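Two-component sensor histidine kinase (Nostoc sp., PDB 6OZB) probably senses light through a bilin bound in its GAF domain, here phycoerythrobilin, and relays the signal as a phytochrome-type histidine kinase. Local coordinates at residues D50-Y55 with L166-S171. The protein carries 1 engineered substitution. Residues are numbered along the deposited sequence; the frame is centred on the assembly and turned at random.
With PEB (phycoerythrobilin), chain F.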
loop_
_atom_site.group_PDB
_atom_site.type_symbol
_atom_site.label_atom_id
_atom_site.label_comp_id
_atom_site.label_asym_id
_atom_site.label_seq_id
_atom_site.Cartn_x
_atom_site.Cartn_y
_atom_site.Cartn_z
ATOM N N ASP C 50 10.212 22.541 -3.021
ATOM C CA ASP C 50 11.111 23.496 -2.376
ATOM C C ASP C 50 12.569 23.335 -2.767
ATOM O O ASP C 50 13.293 24.306 -2.736
ATOM C CB ASP C 50 11.027 23.393 -0.861
ATOM C CG ASP C 50 9.683 23.836 -0.286
ATOM O OD1 ASP C 50 9.043 24.773 -0.826
ATOM O OD2 ASP C 50 9.288 23.233 0.751
ATOM N N ARG C 51 13.000 22.108 -3.080
ATOM C CA ARG C 51 14.421 21.837 -3.355
ATOM C C ARG C 51 14.531 20.663 -4.309
ATOM O O ARG C 51 14.015 19.585 -4.022
ATOM C CB ARG C 51 15.184 21.562 -2.043
ATOM C CG ARG C 51 16.683 21.188 -2.195
ATOM C CD ARG C 51 17.442 21.215 -0.857
ATOM N NE ARG C 51 17.011 20.147 0.048
ATOM C CZ ARG C 51 17.255 20.108 1.352
ATOM N NH1 ARG C 51 17.930 21.081 1.956
ATOM N NH2 ARG C 51 16.792 19.093 2.070
ATOM N N VAL C 52 15.166 20.898 -5.463
ATOM C CA VAL C 52 15.463 19.844 -6.433
ATOM C C VAL C 52 16.969 19.804 -6.585
ATOM O O VAL C 52 17.609 20.845 -6.666
ATOM C CB VAL C 52 14.782 20.087 -7.777
ATOM C CG1 VAL C 52 15.241 19.098 -8.839
ATOM C CG2 VAL C 52 13.277 19.989 -7.593
ATOM N N MET C 53 17.527 18.598 -6.581
ATOM C CA MET C 53 18.979 18.399 -6.659
ATOM C C MET C 53 19.320 17.309 -7.645
ATOM O O MET C 53 18.524 16.398 -7.864
ATOM C CB MET C 53 19.533 18.029 -5.299
ATOM C CG MET C 53 19.227 19.043 -4.232
ATOM S SD MET C 53 19.711 18.425 -2.622
ATOM C CE MET C 53 18.551 17.102 -2.448
ATOM N N ILE C 54 20.506 17.406 -8.241
ATOM C CA ILE C 54 21.069 16.271 -8.945
ATOM C C ILE C 54 22.288 15.818 -8.146
ATOM O O ILE C 54 23.152 16.621 -7.757
ATOM C CB ILE C 54 21.393 16.623 -10.403
ATOM C CG1 ILE C 54 20.063 16.839 -11.131
ATOM C CG2 ILE C 54 22.227 15.505 -11.053
ATOM C CD1 ILE C 54 20.156 17.085 -12.571
ATOM N N TYR C 55 22.287 14.533 -7.846
ATOM C CA TYR C 55 23.266 13.870 -6.997
ATOM C C TYR C 55 24.101 12.971 -7.900
ATOM O O TYR C 55 23.539 12.202 -8.648
ATOM C CB TYR C 55 22.527 13.068 -5.916
ATOM C CG TYR C 55 23.346 12.398 -4.882
ATOM C CD1 TYR C 55 23.919 13.109 -3.827
ATOM C CD2 TYR C 55 23.506 11.030 -4.905
ATOM C CE1 TYR C 55 24.659 12.472 -2.870
ATOM C CE2 TYR C 55 24.220 10.390 -3.940
ATOM C CZ TYR C 55 24.806 11.107 -2.926
ATOM O OH TYR C 55 25.533 10.453 -1.956
ATOM N N LEU C 166 18.006 12.133 -9.579
ATOM C CA LEU C 166 17.219 13.361 -9.539
ATOM C C LEU C 166 16.379 13.311 -8.264
ATOM O O LEU C 166 15.605 12.360 -8.060
ATOM C CB LEU C 166 16.333 13.496 -10.760
ATOM C CG LEU C 166 15.380 14.678 -10.825
ATOM C CD1 LEU C 166 16.190 15.965 -10.891
ATOM C CD2 LEU C 166 14.471 14.538 -12.029
ATOM N N VAL C 167 16.587 14.290 -7.390
ATOM C CA VAL C 167 15.978 14.304 -6.057
ATOM C C VAL C 167 15.094 15.536 -5.858
ATOM O O VAL C 167 15.541 16.659 -6.059
ATOM C CB VAL C 167 17.022 14.295 -4.952
ATOM C CG1 VAL C 167 16.370 14.158 -3.573
ATOM C CG2 VAL C 167 17.981 13.160 -5.127
ATOM N N SER C 168 13.853 15.322 -5.440
ATOM C CA SER C 168 12.908 16.404 -5.206
ATOM C C SER C 168 12.431 16.353 -3.757
ATOM O O SER C 168 11.813 15.373 -3.361
ATOM C CB SER C 168 11.731 16.262 -6.167
ATOM O OG SER C 168 10.729 17.260 -5.963
ATOM N N HIS C 169 12.755 17.387 -2.982
ATOM C CA HIS C 169 12.381 17.500 -1.565
ATOM C C HIS C 169 11.351 18.604 -1.363
ATOM O O HIS C 169 11.431 19.660 -1.999
ATOM C CB HIS C 169 13.562 17.866 -0.684
ATOM C CG HIS C 169 14.555 16.764 -0.468
ATOM N ND1 HIS C 169 15.783 16.987 0.127
ATOM C CD2 HIS C 169 14.499 15.441 -0.735
ATOM C CE1 HIS C 169 16.439 15.842 0.221
ATOM N NE2 HIS C 169 15.679 14.890 -0.288
ATOM N N HIS C 170 10.412 18.378 -0.443
ATOM C CA HIS C 170 9.434 19.395 -0.080
ATOM C C HIS C 170 9.192 19.409 1.405
ATOM O O HIS C 170 9.164 18.350 2.048
ATOM C CB HIS C 170 8.139 19.162 -0.827
ATOM C CG HIS C 170 7.293 20.375 -0.948
ATOM N ND1 HIS C 170 7.726 21.520 -1.579
ATOM C CD2 HIS C 170 6.041 20.630 -0.509
ATOM C CE1 HIS C 170 6.765 22.427 -1.538
ATOM N NE2 HIS C 170 5.730 21.909 -0.909
ATOM N N SER C 171 9.040 20.617 1.952
ATOM C CA SER C 171 8.882 20.830 3.400
ATOM C C SER C 171 7.463 20.563 3.905
ATOM O O SER C 171 7.200 20.587 5.120
ATOM C CB SER C 171 9.259 22.271 3.769
ATOM O OG SER C 171 8.293 23.192 3.284
HETATM C CHC PEB F . 19.722 9.098 0.508
HETATM N NC PEB F . 18.527 6.998 1.251
HETATM C C1C PEB F . 17.686 6.049 0.756
HETATM C C2C PEB F . 17.378 6.337 -0.550
HETATM C C3C PEB F . 18.047 7.491 -0.893
HETATM C C4C PEB F . 18.770 7.896 0.251
HETATM C CMC PEB F . 17.950 8.082 -2.288
HETATM C CAC PEB F . 16.424 5.447 -1.416
HETATM C CBC PEB F . 14.972 5.666 -1.024
HETATM C CGC PEB F . 14.492 6.945 -1.659
HETATM O O1C PEB F . 14.551 7.052 -2.917
HETATM O O2C PEB F . 14.025 7.889 -0.954
HETATM N ND PEB F . 18.293 10.836 -0.412
HETATM C C1D PEB F . 19.630 10.118 -0.518
HETATM C C2D PEB F . 20.591 11.174 -0.236
HETATM C C3D PEB F . 19.967 12.371 0.039
HETATM C C4D PEB F . 18.559 12.260 -0.068
HETATM C CMD PEB F . 22.120 10.917 -0.144
HETATM C CAD PEB F . 20.712 13.633 0.509
HETATM C CBD PEB F . 20.351 14.845 -0.017
HETATM O OD PEB F . 17.711 13.128 0.078
HETATM N NA PEB F . 20.291 6.074 5.883
HETATM C C1A PEB F . 21.203 6.842 6.657
HETATM C C2A PEB F . 21.787 5.977 7.743
HETATM C C3A PEB F . 21.189 4.588 7.583
HETATM C C4A PEB F . 20.238 4.714 6.376
HETATM C CMA PEB F . 23.348 5.969 7.725
HETATM C CBA PEB F . 21.226 3.877 10.054
HETATM O OA PEB F . 21.469 8.012 6.435
HETATM C CHA PEB F . 19.432 3.691 5.971
HETATM C CAA PEB F . 20.403 3.998 8.757
HETATM N NB PEB F . 18.553 4.750 3.640
HETATM C C1B PEB F . 18.541 3.771 4.734
HETATM C C2B PEB F . 17.530 2.766 4.510
HETATM C C3B PEB F . 16.880 3.099 3.279
HETATM C C4B PEB F . 17.502 4.340 2.695
HETATM C CHB PEB F . 17.075 4.858 1.498
HETATM C CMB PEB F . 17.246 1.609 5.414
HETATM C CAB PEB F . 15.740 2.335 2.638
HETATM C CBB PEB F . 14.434 3.009 3.000
HETATM C CGB PEB F . 13.345 2.081 2.460
HETATM O O1B PEB F . 13.262 1.929 1.205
HETATM O O2B PEB F . 12.586 1.470 3.251
#
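R51 and M53 pair with H169 and V167 through two-way backbone hydrogen bonds, the shortest from H169 N to R51 O (2.7 Å, 171° at the hydrogen), in the antiparallel pairing of strands 51-55 and 166-170. Where the pairing starts, D50 and R51 both face H169, a classic beta bulge. The D50 carboxylate then closes the strand end: OD2 takes S171 OG at 2.7 Å, nearly along its C-O axis, and S171 N at 2.9 Å on the anti side. OD2 also lies over one face of the H170 imidazole, whose ND1 receives a weak bond from D50 N. With an alanine at D50, S171 N and OG would probably lose their shared acceptor and one face of the H170 ring its cover, though the weak backbone bond could remain. On the face with R51, M53 and V167, the arginine chain bends at chi3 (68°) and brings NH2 to H169 ND1 (3.0 Å), close to the guanidinium plane, while NH1 bonds P76 O. This bond should keep the proton on H169 NE2, which makes a weak 2.7 Å bond to the phycoerythrobilin carbonyl OD. M53 CE fills the corner between V167 CG1 (3.8 Å), H169 CE1 (3.6 Å) and the chromophore's CBD. The other face is apolar around L166, whose CD1 meets V52 CG1 and I54 CG1. Thus M53 and H169, on one face of this central GAF strand pair, belong to the bilin pocket, whereas I54 and L166 pack on helix 178-201, V52 and I54 rest on helix 32-47, and strand 63-70 continues the sheet beyond 51-57.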